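Local coordinates for protein GTP cyclohydrolase 1 type 2 homolog (Staphylococcus aureus subsp. aureus, PDB 3LNL) that is of unknown function but binds two zinc ions between its NIF3 domains and assembles into a toroid-shaped homohexamer capped by PII-like domains, at residues L31-E36 and I96-M101; V38-V43 and G61-I66; F170-R175 and K201-I206; Y240-M245 and A284-S289; T307-H312 and I328-E333. The protein carries 2 engineered substitutions. All coordinates share one frame; numbering follows the deposited sequence.

Contact 1. Residues L31-E36 and I96-M101; sequences LLIGDE and INLIAM. Engineered in segment 31-36: Glu36 (natural residue Gly).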
# COMPACT_ATOMS: atom_id res chain seq x y z
N LEU B 31 2.69 -30.93 -0.96
CA LEU B 31 1.51 -31.83 -1.11
C LEU B 31 0.28 -30.94 -1.21
O LEU B 31 -0.10 -30.33 -0.24
CB LEU B 31 1.39 -32.78 0.09
CG LEU B 31 0.23 -33.78 0.02
CD1 LEU B 31 0.38 -34.67 -1.20
CD2 LEU B 31 0.10 -34.59 1.33
N LEU B 32 -0.31 -30.83 -2.39
CA LEU B 32 -1.47 -29.94 -2.58
C LEU B 32 -2.76 -30.70 -2.34
O LEU B 32 -3.75 -30.14 -1.87
CB LEU B 32 -1.50 -29.37 -4.00
CG LEU B 32 -0.29 -28.45 -4.36
CD1 LEU B 32 -0.54 -27.59 -5.64
CD2 LEU B 32 0.10 -27.55 -3.13
N ILE B 33 -2.79 -31.96 -2.74
CA ILE B 33 -3.98 -32.76 -2.66
C ILE B 33 -3.53 -34.15 -2.28
O ILE B 33 -2.80 -34.78 -3.04
CB ILE B 33 -4.77 -32.86 -3.99
CG1 ILE B 33 -5.26 -31.51 -4.47
CG2 ILE B 33 -6.02 -33.80 -3.78
CD1 ILE B 33 -5.64 -31.41 -5.93
N GLY B 34 -3.98 -34.63 -1.12
CA GLY B 34 -3.72 -36.00 -0.73
C GLY B 34 -3.64 -36.25 0.76
O GLY B 34 -4.14 -35.49 1.57
N ASP B 35 -2.96 -37.35 1.10
CA ASP B 35 -2.90 -37.87 2.45
C ASP B 35 -1.47 -38.35 2.72
O ASP B 35 -0.99 -39.28 2.07
CB ASP B 35 -3.86 -39.04 2.55
CG ASP B 35 -3.97 -39.59 3.93
OD1 ASP B 35 -3.11 -39.31 4.79
OD2 ASP B 35 -5.02 -40.21 4.19
N GLU B 36 -0.79 -37.71 3.67
CA GLU B 36 0.61 -38.02 4.03
C GLU B 36 0.81 -39.49 4.45
O GLU B 36 1.90 -40.06 4.29
CB GLU B 36 1.02 -37.13 5.22
CG GLU B 36 0.97 -35.61 4.91
CD GLU B 36 2.28 -35.01 4.47
OE1 GLU B 36 3.31 -35.72 4.40
OE2 GLU B 36 2.31 -33.80 4.22
N ILE B 96 -5.78 -40.26 -5.42
CA ILE B 96 -4.55 -39.87 -6.03
C ILE B 96 -4.03 -38.63 -5.31
O ILE B 96 -4.76 -37.65 -5.01
CB ILE B 96 -4.72 -39.53 -7.53
CG1 ILE B 96 -5.50 -40.61 -8.29
CG2 ILE B 96 -3.33 -39.28 -8.16
CD1 ILE B 96 -4.81 -41.89 -8.51
N ASN B 97 -2.74 -38.69 -5.00
CA ASN B 97 -2.05 -37.63 -4.36
C ASN B 97 -1.29 -36.78 -5.38
O ASN B 97 -0.64 -37.33 -6.28
CB ASN B 97 -1.04 -38.21 -3.37
CG ASN B 97 -1.65 -39.20 -2.43
OD1 ASN B 97 -2.34 -38.81 -1.50
ND2 ASN B 97 -1.41 -40.50 -2.68
N LEU B 98 -1.30 -35.47 -5.20
CA LEU B 98 -0.70 -34.52 -6.12
C LEU B 98 0.25 -33.63 -5.35
O LEU B 98 -0.17 -32.90 -4.46
CB LEU B 98 -1.77 -33.66 -6.83
CG LEU B 98 -1.18 -32.57 -7.76
CD1 LEU B 98 -0.33 -33.22 -8.94
CD2 LEU B 98 -2.23 -31.62 -8.32
N ILE B 99 1.52 -33.67 -5.74
CA ILE B 99 2.55 -32.80 -5.18
C ILE B 99 3.04 -31.84 -6.27
O ILE B 99 3.22 -32.25 -7.41
CB ILE B 99 3.77 -33.69 -4.72
CG1 ILE B 99 3.34 -34.63 -3.58
CG2 ILE B 99 5.04 -32.82 -4.40
CD1 ILE B 99 4.33 -35.89 -3.37
N ALA B 100 3.22 -30.58 -5.91
CA ALA B 100 3.73 -29.60 -6.82
C ALA B 100 5.17 -29.25 -6.42
O ALA B 100 5.44 -28.83 -5.28
CB ALA B 100 2.89 -28.29 -6.79
N MET B 101 6.06 -29.42 -7.38
CA MET B 101 7.45 -28.96 -7.24
C MET B 101 7.61 -27.86 -8.25
O MET B 101 8.03 -28.11 -9.42
CB MET B 101 8.41 -30.14 -7.47
CG MET B 101 8.35 -31.22 -6.34
SD MET B 101 9.48 -32.55 -6.74
CE MET B 101 11.05 -31.83 -6.18
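Leu98 meets Ile33 and Leu32 across an antiparallel strand pair; Leu98 and Ile33 have the most surface buried, with Leu31 next. The carbonyl of Leu98 accepts two backbone N-H groups: Leu32 N lies 2.9 Å from Leu98 O, almost in line with the C=O bond, while Ile33 N makes the longer bond, 3.3 Å to Leu98 O. Two successive residues facing one partner define a classic beta bulge, and the register slips by one between the Leu31–Ile99 and Ile33–Leu98 pairs. The return bond is short, Leu98 N to Ile33 O at 2.7 Å, with 167° at the hydrogen.

On the face shared by Ile33 and Leu98, the CD1 methyl of Ile33 meets CD2 of Leu98 at 4.2 Å, against a background of Ile88, Leu91 and Ile92 from helix 83-93. Leu32 turns its CD1 to Ala100 CB, 3.7 Å away. On the other face, Leu31 swings CG opposite its backbone nitrogen (chi1 -179°), which carries CD1 to Ile99 CG1.

Beyond the bulge Asn97 takes over: OD1 accepts the N-H of Asp35 at 3.0 Å, tilted 21° from the amide plane, while its ND2 is bonded to Asn63 O. Asn97 OD1 also lies 3.2 Å from Gly34 CA, so the bare glycine backbone passes close to the amide. Gly34 and Ile33 also pair with a strand of a second subunit, continuing the sheet across the interface. A doubly used carbonyl and one amide side chain thus hold the chain as it turns its corner at Ile33, with aliphatic groups filling both faces.

Contact 2. Residues V38-V43 and G61-I66; sequences VEVTGV and GYNTII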
# COMPACT_ATOMS: atom_id res chain seq x y z
N VAL B 38 -0.67 -42.16 3.27
CA VAL B 38 -0.96 -43.15 2.26
C VAL B 38 0.30 -43.72 1.62
O VAL B 38 1.23 -43.01 1.37
CB VAL B 38 -1.96 -42.58 1.16
CG1 VAL B 38 -1.89 -43.38 -0.10
CG2 VAL B 38 -3.40 -42.64 1.76
N GLU B 39 0.29 -45.02 1.36
CA GLU B 39 1.43 -45.71 0.74
C GLU B 39 1.51 -45.37 -0.78
O GLU B 39 0.50 -45.40 -1.45
CB GLU B 39 1.30 -47.23 1.04
CG GLU B 39 2.30 -48.07 0.34
CD GLU B 39 2.31 -49.54 0.74
OE1 GLU B 39 1.74 -49.95 1.79
OE2 GLU B 39 2.96 -50.24 -0.07
N VAL B 40 2.70 -45.01 -1.28
CA VAL B 40 2.91 -44.64 -2.68
C VAL B 40 2.97 -45.89 -3.54
O VAL B 40 3.77 -46.78 -3.28
CB VAL B 40 4.20 -43.86 -2.87
CG1 VAL B 40 4.47 -43.54 -4.37
CG2 VAL B 40 4.17 -42.55 -2.05
N THR B 41 2.11 -45.97 -4.56
CA THR B 41 2.09 -47.16 -5.42
C THR B 41 2.87 -46.96 -6.70
O THR B 41 3.25 -47.91 -7.36
CB THR B 41 0.64 -47.55 -5.83
OG1 THR B 41 0.03 -46.45 -6.53
CG2 THR B 41 -0.21 -47.99 -4.60
N GLY B 42 3.14 -45.69 -7.04
CA GLY B 42 3.87 -45.38 -8.24
C GLY B 42 3.82 -43.88 -8.41
O GLY B 42 2.90 -43.24 -7.88
N VAL B 43 4.79 -43.33 -9.16
CA VAL B 43 4.89 -41.89 -9.38
C VAL B 43 4.91 -41.51 -10.90
O VAL B 43 5.72 -42.03 -11.66
CB VAL B 43 6.17 -41.28 -8.66
CG1 VAL B 43 6.32 -39.72 -8.91
CG2 VAL B 43 6.17 -41.64 -7.12
N GLY B 61 -2.11 -47.52 -12.49
CA GLY B 61 -2.07 -47.94 -11.10
C GLY B 61 -1.15 -47.12 -10.22
O GLY B 61 -0.72 -47.57 -9.17
N TYR B 62 -0.85 -45.88 -10.62
CA TYR B 62 -0.05 -44.99 -9.78
C TYR B 62 -0.95 -44.04 -8.97
O TYR B 62 -1.87 -43.45 -9.53
CB TYR B 62 0.91 -44.17 -10.63
CG TYR B 62 1.94 -44.97 -11.42
CD1 TYR B 62 2.14 -46.34 -11.22
CD2 TYR B 62 2.71 -44.34 -12.36
CE1 TYR B 62 3.11 -47.06 -11.95
CE2 TYR B 62 3.66 -45.05 -13.11
CZ TYR B 62 3.86 -46.38 -12.89
OH TYR B 62 4.81 -47.00 -13.67
N ASN B 63 -0.62 -43.84 -7.68
CA ASN B 63 -1.46 -42.99 -6.82
C ASN B 63 -0.80 -41.68 -6.48
O ASN B 63 -1.32 -40.95 -5.63
CB ASN B 63 -1.91 -43.74 -5.56
CG ASN B 63 -0.79 -43.92 -4.57
OD1 ASN B 63 0.35 -43.71 -4.92
ND2 ASN B 63 -1.11 -44.32 -3.33
N THR B 64 0.30 -41.34 -7.15
CA THR B 64 1.02 -40.11 -6.87
C THR B 64 1.44 -39.43 -8.16
O THR B 64 2.06 -40.08 -9.05
CB THR B 64 2.27 -40.39 -5.99
OG1 THR B 64 1.85 -41.08 -4.82
CG2 THR B 64 3.03 -39.08 -5.59
N ILE B 65 1.09 -38.14 -8.26
CA ILE B 65 1.48 -37.31 -9.37
C ILE B 65 2.32 -36.20 -8.79
O ILE B 65 1.91 -35.57 -7.81
CB ILE B 65 0.27 -36.74 -10.17
CG1 ILE B 65 -0.54 -37.92 -10.74
CG2 ILE B 65 0.71 -35.72 -11.32
CD1 ILE B 65 -1.91 -37.55 -11.34
N ILE B 66 3.50 -35.99 -9.39
CA ILE B 66 4.29 -34.80 -9.12
C ILE B 66 4.29 -33.88 -10.37
O ILE B 66 4.82 -34.25 -11.43
CB ILE B 66 5.75 -35.13 -8.79
CG1 ILE B 66 5.86 -36.07 -7.59
CG2 ILE B 66 6.51 -33.76 -8.46
CD1 ILE B 66 7.29 -36.55 -7.29
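Asn63 provides the polar grip on residues 38-43. Its CG sits between the backbone N and carbonyl carbon (chi1 74°), which carries the amide over to the opposing chain. There Asn63 ND2 donates to Glu39 O at 2.7 Å, nearly in the amide plane, and Asn63 OD1 accepts Thr41 N at 2.9 Å in a nearly straight bond. Thr64 OG1 donates to Asn63 OD1 from 3.0 Å. Thr41 N and Thr64 OG1 stand well out of the amide plane (50° and 53°) on opposite faces, so this oxygen is held from both sides.

Backbone pairing is slighter. Val43 and Thr64 form a parallel bridge, supported by a weak bond from Thr64 N to Gly42 O and by a CA-H...O contact from Val43 CA to Thr64 O at 3.4 Å.

Apolar contacts complete the set. Val43 CG1 rests on Ile66 CD1 at 3.7 Å, and both residues continue onto helix 336-350. The Tyr62 ring packs directly on the Gly42 backbone, Tyr62 CD1 3.6 Å from Gly42 CA, and has Val43 N over one face near the rim. One amide, using both its donor and its acceptor, therefore fixes the irregular loop leading into strand 43-46 beside strand 64-67.

Contact 3. Residues F170-R175 and K201-I206; sequences FESEGR and KIEFMI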
# COMPACT_ATOMS: atom_id res chain seq x y z
N PHE B 170 36.59 -22.11 15.39
CA PHE B 170 37.80 -21.32 15.27
C PHE B 170 38.12 -20.62 16.60
O PHE B 170 37.26 -20.00 17.21
CB PHE B 170 37.69 -20.31 14.14
CG PHE B 170 38.93 -19.49 13.95
CD1 PHE B 170 39.99 -19.99 13.22
CD2 PHE B 170 39.03 -18.22 14.52
CE1 PHE B 170 41.15 -19.23 13.06
CE2 PHE B 170 40.19 -17.46 14.36
CZ PHE B 170 41.24 -17.96 13.62
N GLU B 171 39.38 -20.74 17.02
CA GLU B 171 39.82 -20.28 18.35
C GLU B 171 40.80 -19.10 18.31
O GLU B 171 41.83 -19.11 17.62
CB GLU B 171 40.44 -21.43 19.14
CG GLU B 171 39.40 -22.30 19.81
CD GLU B 171 40.02 -23.47 20.55
OE1 GLU B 171 40.66 -24.31 19.87
OE2 GLU B 171 39.88 -23.55 21.78
N SER B 172 40.46 -18.09 19.11
CA SER B 172 41.13 -16.81 19.13
C SER B 172 41.54 -16.59 20.58
O SER B 172 40.75 -16.88 21.48
CB SER B 172 40.15 -15.70 18.63
OG SER B 172 39.03 -16.24 17.88
N GLU B 173 42.75 -16.11 20.83
CA GLU B 173 43.14 -15.76 22.20
C GLU B 173 43.07 -14.25 22.39
O GLU B 173 43.37 -13.49 21.48
CB GLU B 173 44.54 -16.27 22.52
CG GLU B 173 44.64 -17.78 22.52
CD GLU B 173 45.81 -18.27 23.37
OE1 GLU B 173 46.93 -17.75 23.17
OE2 GLU B 173 45.59 -19.15 24.23
N GLY B 174 42.65 -13.84 23.58
CA GLY B 174 42.52 -12.43 23.92
C GLY B 174 42.31 -12.22 25.40
O GLY B 174 42.19 -13.17 26.17
N ARG B 175 42.26 -10.96 25.82
CA ARG B 175 42.11 -10.61 27.23
C ARG B 175 40.84 -9.80 27.45
O ARG B 175 40.66 -8.74 26.85
CB ARG B 175 43.33 -9.84 27.72
N LYS B 201 38.20 -16.62 22.61
CA LYS B 201 37.06 -16.31 21.77
C LYS B 201 36.89 -17.46 20.77
O LYS B 201 37.69 -17.63 19.84
CB LYS B 201 37.29 -14.98 21.05
CG LYS B 201 36.16 -14.55 20.12
CD LYS B 201 36.56 -13.34 19.25
CE LYS B 201 35.48 -13.05 18.23
NZ LYS B 201 36.00 -12.52 16.93
N ILE B 202 35.85 -18.25 20.99
CA ILE B 202 35.54 -19.37 20.10
C ILE B 202 34.43 -18.92 19.12
O ILE B 202 33.49 -18.24 19.50
CB ILE B 202 35.06 -20.60 20.88
CG1 ILE B 202 35.87 -20.79 22.17
CG2 ILE B 202 35.16 -21.86 20.01
CD1 ILE B 202 35.56 -22.10 22.95
N GLU B 203 34.58 -19.31 17.85
CA GLU B 203 33.61 -18.97 16.80
C GLU B 203 33.12 -20.23 16.06
O GLU B 203 33.84 -21.21 15.90
CB GLU B 203 34.21 -18.01 15.78
CG GLU B 203 35.03 -16.84 16.38
CD GLU B 203 35.67 -15.95 15.31
OE1 GLU B 203 36.34 -14.95 15.68
OE2 GLU B 203 35.51 -16.23 14.10
N PHE B 204 31.88 -20.17 15.59
CA PHE B 204 31.34 -21.20 14.72
C PHE B 204 30.10 -20.69 13.99
O PHE B 204 29.57 -19.60 14.30
CB PHE B 204 31.04 -22.49 15.51
CG PHE B 204 30.07 -22.30 16.63
CD1 PHE B 204 28.72 -22.63 16.47
CD2 PHE B 204 30.49 -21.81 17.86
CE1 PHE B 204 27.81 -22.47 17.50
CE2 PHE B 204 29.59 -21.66 18.90
CZ PHE B 204 28.24 -21.99 18.72
N MET B 205 29.65 -21.48 13.03
CA MET B 205 28.55 -21.11 12.14
C MET B 205 27.28 -21.82 12.54
O MET B 205 27.33 -22.95 12.98
CB MET B 205 28.91 -21.45 10.70
CG MET B 205 30.09 -20.67 10.18
SD MET B 205 29.75 -18.87 10.22
CE MET B 205 28.47 -18.76 8.93
N ILE B 206 26.16 -21.13 12.42
CA ILE B 206 24.86 -21.78 12.49
C ILE B 206 23.98 -21.27 11.35
O ILE B 206 24.16 -20.15 10.86
CB ILE B 206 24.16 -21.53 13.85
CG1 ILE B 206 24.00 -20.02 14.11
CG2 ILE B 206 24.91 -22.23 15.00
CD1 ILE B 206 22.83 -19.64 15.01
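Ser172 and Lys201 form the tight end of this antiparallel pairing. Lys201 O receives two donors from one residue, Ser172 N at 2.9 Å and Ser172 OG at 2.8 Å, which reach it from opposite faces of the carbonyl plane. The hydroxyl gets there through a chi1 of -19°, well away from a staggered value. At the next hydrogen-bonded pair, two residues along, Phe170 and Glu203 exchange backbone bonds, with Glu203 N 2.8 Å from Phe170 O.

On the same face Glu203 lies alongside Phe170, pointing the same way, with ring and carboxylate planes 56° apart and Phe170 CD2 4.1 Å from Glu203 OE2. Lys201 NZ closes a salt bridge to Glu203 OE1 at 2.8 Å, coming from above the carboxylate plane. Tyr141 of a third subunit bonds to Glu203 OE2 and meets the Phe170 ring edge-to-face.

The opposite face is looser across the pair: Glu171 CG and Ile202 CG2 stand 4.3 Å apart. Ile202 instead packs on helix 147-156, and Glu171 forms its salt bridge with Lys151. Past Ser172, Glu173 is exposed and makes no contact with residues 201-206. Regular antiparallel strands with a helix against one face, extended by strands of other subunits, are typical of the trimeric PII-like fold that caps the toroid.

Contact 4. Residues Y240-M245 and A284-S289; sequences YGLGVM and AIIGGS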
# COMPACT_ATOMS: atom_id res chain seq x y z
N TYR B 240 21.11 -21.98 -5.04
CA TYR B 240 19.82 -21.88 -5.69
C TYR B 240 19.68 -20.52 -6.37
O TYR B 240 20.09 -19.50 -5.84
CB TYR B 240 18.65 -22.16 -4.69
CG TYR B 240 18.84 -23.49 -3.96
CD1 TYR B 240 19.50 -23.57 -2.71
CD2 TYR B 240 18.41 -24.68 -4.54
CE1 TYR B 240 19.71 -24.81 -2.07
CE2 TYR B 240 18.64 -25.88 -3.94
CZ TYR B 240 19.29 -25.95 -2.71
OH TYR B 240 19.46 -27.20 -2.16
N GLY B 241 19.09 -20.51 -7.56
CA GLY B 241 18.82 -19.27 -8.26
C GLY B 241 18.00 -19.53 -9.50
O GLY B 241 18.06 -20.62 -10.07
N LEU B 242 17.22 -18.51 -9.91
CA LEU B 242 16.37 -18.56 -11.10
C LEU B 242 17.12 -18.29 -12.41
O LEU B 242 17.50 -17.14 -12.72
CB LEU B 242 15.18 -17.60 -10.96
CG LEU B 242 14.21 -17.69 -12.13
CD1 LEU B 242 13.46 -19.05 -12.09
CD2 LEU B 242 13.25 -16.53 -12.15
N GLY B 243 17.34 -19.37 -13.14
CA GLY B 243 17.98 -19.36 -14.43
C GLY B 243 19.35 -20.01 -14.37
O GLY B 243 19.91 -20.25 -13.31
N VAL B 244 19.86 -20.28 -15.56
CA VAL B 244 21.25 -20.65 -15.77
C VAL B 244 21.88 -19.81 -16.85
O VAL B 244 21.20 -19.31 -17.78
CB VAL B 244 21.42 -22.16 -16.17
CG1 VAL B 244 21.02 -23.07 -14.97
CG2 VAL B 244 20.68 -22.51 -17.49
N MET B 245 23.21 -19.67 -16.77
CA MET B 245 24.01 -19.16 -17.87
C MET B 245 24.77 -20.35 -18.39
O MET B 245 25.29 -21.12 -17.59
CB MET B 245 25.02 -18.06 -17.43
CG MET B 245 25.69 -17.32 -18.61
SD MET B 245 24.58 -16.08 -19.40
CE MET B 245 24.47 -14.85 -18.04
N ALA B 284 21.54 -17.13 -21.57
CA ALA B 284 20.83 -17.17 -20.29
C ALA B 284 19.47 -17.83 -20.58
O ALA B 284 18.84 -17.50 -21.59
CB ALA B 284 20.64 -15.76 -19.75
N ILE B 285 19.03 -18.69 -19.68
CA ILE B 285 17.77 -19.44 -19.84
C ILE B 285 16.93 -19.37 -18.59
O ILE B 285 17.39 -19.71 -17.51
CB ILE B 285 18.01 -20.92 -20.12
CG1 ILE B 285 18.81 -21.15 -21.40
CG2 ILE B 285 16.65 -21.66 -20.26
CD1 ILE B 285 19.52 -22.52 -21.41
N ILE B 286 15.70 -18.86 -18.73
CA ILE B 286 14.68 -18.98 -17.71
C ILE B 286 13.43 -19.59 -18.36
O ILE B 286 12.69 -18.96 -19.10
CB ILE B 286 14.34 -17.68 -16.97
CG1 ILE B 286 15.57 -17.14 -16.27
CG2 ILE B 286 13.20 -17.95 -15.91
CD1 ILE B 286 15.40 -15.81 -15.61
N GLY B 287 13.23 -20.87 -18.11
CA GLY B 287 12.08 -21.53 -18.72
C GLY B 287 10.81 -21.03 -18.11
O GLY B 287 10.81 -20.67 -16.96
N GLY B 288 9.74 -21.03 -18.89
CA GLY B 288 8.44 -20.57 -18.41
C GLY B 288 8.15 -19.17 -18.94
O GLY B 288 7.92 -18.98 -20.15
N SER B 289 8.09 -18.24 -18.03
CA SER B 289 7.80 -16.84 -18.35
C SER B 289 8.82 -15.99 -17.59
O SER B 289 8.55 -15.58 -16.45
CB SER B 289 6.40 -16.43 -17.91
OG SER B 289 6.14 -15.06 -18.32
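The antiparallel pairing of strands 240-253 and 279-285 runs out here, where the chain leaves strand 279-285 for a loop, in the C-terminal part of the NIF3 fold beside the dinuclear zinc site. A single hydrogen-bonded pair anchors it: Ile285 N donates to Val244 O at 3.0 Å, and Val244 N returns a bond to Ile285 O at 3.2 Å. Two CA-H...O contacts flank these bonds, Ala284 CA to Val244 O at 3.3 Å and Gly243 CA to Ile285 O at 3.2 Å.

Side chains then divide between the faces. Val244 and Ile285 run side by side, CG2 of Val244 4.1 Å from Ile285 CB, and both reach Asn113 of helix 112-119. On the reverse face the Met245 chain bends at chi2 and chi3 (77° and 68°), folding SD back to 4.0 Å from Ala284 CB.

Beyond the pair, Leu242 and Ile286 cross at about a right angle, with Leu242 CG on Ile286 CG2 at 3.9 Å. Ile286 CG1 packs directly on Gly243 CA. Leu242 reaches to about 4 Å from the side chain of Asp106, a zinc ligand, and lies near a bound molecule, probably a crystallisation additive, which is hydrogen-bonded to Ser289 N. An antiparallel strand pair opening into a glycine-containing loop thus probably forms part of the wall of the pocket at the NIF3-type dinuclear metal site.

Contact 5. Residues T307-H312 and I328-E333; sequences TGDIKH and INHYSE. With ZN (zinc ion), chain F; ZN (zinc ion), chain G.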
# COMPACT_ATOMS: atom_id res chain seq x y z
N THR B 307 13.54 -17.74 -23.16
CA THR B 307 12.42 -17.90 -22.25
C THR B 307 11.14 -18.23 -23.03
O THR B 307 11.20 -18.54 -24.22
CB THR B 307 12.24 -16.63 -21.35
OG1 THR B 307 11.42 -16.94 -20.23
CG2 THR B 307 11.62 -15.42 -22.11
N GLY B 308 10.00 -18.18 -22.36
CA GLY B 308 8.69 -18.34 -23.01
C GLY B 308 7.77 -17.18 -22.74
O GLY B 308 8.14 -16.26 -21.99
N ASP B 309 6.59 -17.21 -23.37
CA ASP B 309 5.48 -16.24 -23.19
C ASP B 309 5.96 -14.80 -23.45
O ASP B 309 5.57 -13.89 -22.73
CB ASP B 309 4.90 -16.30 -21.75
CG ASP B 309 3.91 -17.44 -21.50
OD1 ASP B 309 3.40 -18.04 -22.44
OD2 ASP B 309 3.62 -17.72 -20.30
N ILE B 310 6.79 -14.57 -24.47
CA ILE B 310 7.24 -13.21 -24.77
C ILE B 310 6.12 -12.46 -25.51
O ILE B 310 5.51 -12.98 -26.46
CB ILE B 310 8.54 -13.18 -25.57
CG1 ILE B 310 9.60 -14.06 -24.87
CG2 ILE B 310 9.00 -11.73 -25.73
CD1 ILE B 310 10.98 -14.10 -25.51
N LYS B 311 5.80 -11.28 -25.01
CA LYS B 311 4.79 -10.41 -25.60
C LYS B 311 5.39 -9.27 -26.44
O LYS B 311 6.56 -8.89 -26.28
CB LYS B 311 3.91 -9.83 -24.51
CG LYS B 311 3.12 -10.97 -23.82
CD LYS B 311 2.12 -10.51 -22.81
CE LYS B 311 2.71 -9.45 -21.91
NZ LYS B 311 1.67 -9.02 -20.89
N HIS B 312 4.57 -8.78 -27.36
CA HIS B 312 4.97 -7.74 -28.33
C HIS B 312 5.77 -6.60 -27.77
O HIS B 312 6.87 -6.34 -28.24
CB HIS B 312 3.70 -7.18 -29.00
CG HIS B 312 3.97 -6.09 -29.97
ND1 HIS B 312 4.54 -6.32 -31.20
CD2 HIS B 312 3.82 -4.74 -29.85
CE1 HIS B 312 4.67 -5.15 -31.83
NE2 HIS B 312 4.26 -4.18 -31.03
N ILE B 328 11.07 -19.82 -26.70
CA ILE B 328 10.95 -21.26 -26.94
C ILE B 328 9.57 -21.81 -26.49
O ILE B 328 9.32 -23.04 -26.57
CB ILE B 328 12.03 -22.06 -26.24
CG1 ILE B 328 12.07 -21.78 -24.74
CG2 ILE B 328 13.36 -21.83 -26.93
CD1 ILE B 328 12.98 -22.81 -23.93
N ASN B 329 8.71 -20.88 -26.05
CA ASN B 329 7.40 -21.16 -25.49
C ASN B 329 7.50 -21.63 -24.04
O ASN B 329 8.51 -22.23 -23.62
CB ASN B 329 6.58 -22.11 -26.39
CG ASN B 329 6.47 -21.58 -27.83
OD1 ASN B 329 6.24 -20.39 -28.04
ND2 ASN B 329 6.76 -22.45 -28.81
N HIS B 330 6.52 -21.25 -23.25
CA HIS B 330 6.45 -21.63 -21.86
C HIS B 330 6.36 -23.15 -21.79
O HIS B 330 6.97 -23.77 -20.89
CB HIS B 330 5.20 -20.99 -21.28
CG HIS B 330 5.05 -21.03 -19.79
ND1 HIS B 330 4.55 -19.94 -19.09
CD2 HIS B 330 5.28 -22.00 -18.89
CE1 HIS B 330 4.45 -20.28 -17.80
NE2 HIS B 330 4.98 -21.48 -17.64
N TYR B 331 5.60 -23.74 -22.74
CA TYR B 331 5.45 -25.17 -22.79
C TYR B 331 6.77 -25.97 -22.81
O TYR B 331 6.78 -27.15 -22.39
CB TYR B 331 4.51 -25.63 -23.93
CG TYR B 331 4.19 -27.10 -23.83
CD1 TYR B 331 3.40 -27.56 -22.79
CD2 TYR B 331 4.78 -28.01 -24.68
CE1 TYR B 331 3.17 -28.92 -22.60
CE2 TYR B 331 4.54 -29.38 -24.53
CZ TYR B 331 3.73 -29.83 -23.45
OH TYR B 331 3.48 -31.16 -23.28
N SER B 332 7.87 -25.37 -23.24
CA SER B 332 9.15 -26.03 -23.18
C SER B 332 9.63 -26.42 -21.78
O SER B 332 10.51 -27.25 -21.68
CB SER B 332 10.23 -25.29 -23.93
OG SER B 332 9.98 -25.31 -25.32
N GLU B 333 8.99 -25.93 -20.73
CA GLU B 333 9.19 -26.53 -19.40
C GLU B 333 8.82 -28.02 -19.32
O GLU B 333 9.17 -28.69 -18.34
CB GLU B 333 8.43 -25.75 -18.35
CG GLU B 333 8.96 -24.37 -18.11
CD GLU B 333 8.40 -23.79 -16.87
OE1 GLU B 333 9.14 -23.78 -15.86
OE2 GLU B 333 7.21 -23.44 -16.88
ZN ZN F . 5.89 -22.35 -15.69
ZN ZN G . 8.91 -23.10 -14.03
O HOH W 1 4.44 -19.42 -24.38
O HOH W 2 4.31 -21.16 -14.64
O HOH W 3 6.95 -20.40 -15.66
O HOH W 4 6.94 -22.45 -13.80
O HOH W 5 8.98 -21.04 -14.77
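Asp309 meets the zinc ligand His330 unusually, from above its own carboxylate plane: His330 ND1 donates to Asp309 OD2 at 2.7 Å along a nearly straight path (168°), yet the nitrogen stands 55° out of that plane. The same bond lies within 4° of the imidazole plane. On the other side of the ring, His330 NE2 binds one zinc ion at 2.3 Å.

Glu333 bridges the metals. Glu333 OE2 binds the His330-bound zinc at 2.1 Å and Glu333 OE1 the second zinc at 2.0 Å, while one water contacts both ions. His69 completes the protein ligands of the first zinc, His68 and Asp106 those of the second.

Behind this site, Ile328 N donates to Thr307 O at 2.8 Å. The backbones pack closely, Gly308 CA lying 3.6 Å from His330 N, and a water ties Asp309 OD1 to His330 N. Asp309 OD1 also accepts His312 N of a fifth subunit, whose His312 ring stacks on His330. The chemistry implies a second-shell role for Asp309: together with the zinc bond it helps fix the rotation of the imidazole and, by its charge, probably strengthens NE2 as a zinc ligand.

Overall arrangement
Contacts 1 and 2 share one sheet, strands 97-100 and 64-67 being neighbours, and touch through Asn97 and Asn63; contact 2 is nested within the loop that contact 1 closes. Contact 1 is buried, whereas contact 2 is partly exposed and relies more on amide chemistry. Contacts 4 and 5 also touch, Thr307 OG1 bonding to Ile286 O, and together line the zinc site: contact 4 is mainly aliphatic, contact 5 polar and metal-binding. Contact 3 stands apart, its centre about 40 Å from that of contact 4 although both reach one branched sheet; buried among subunits, it combines regular strand pairing with charged side chains in the PII-like domain.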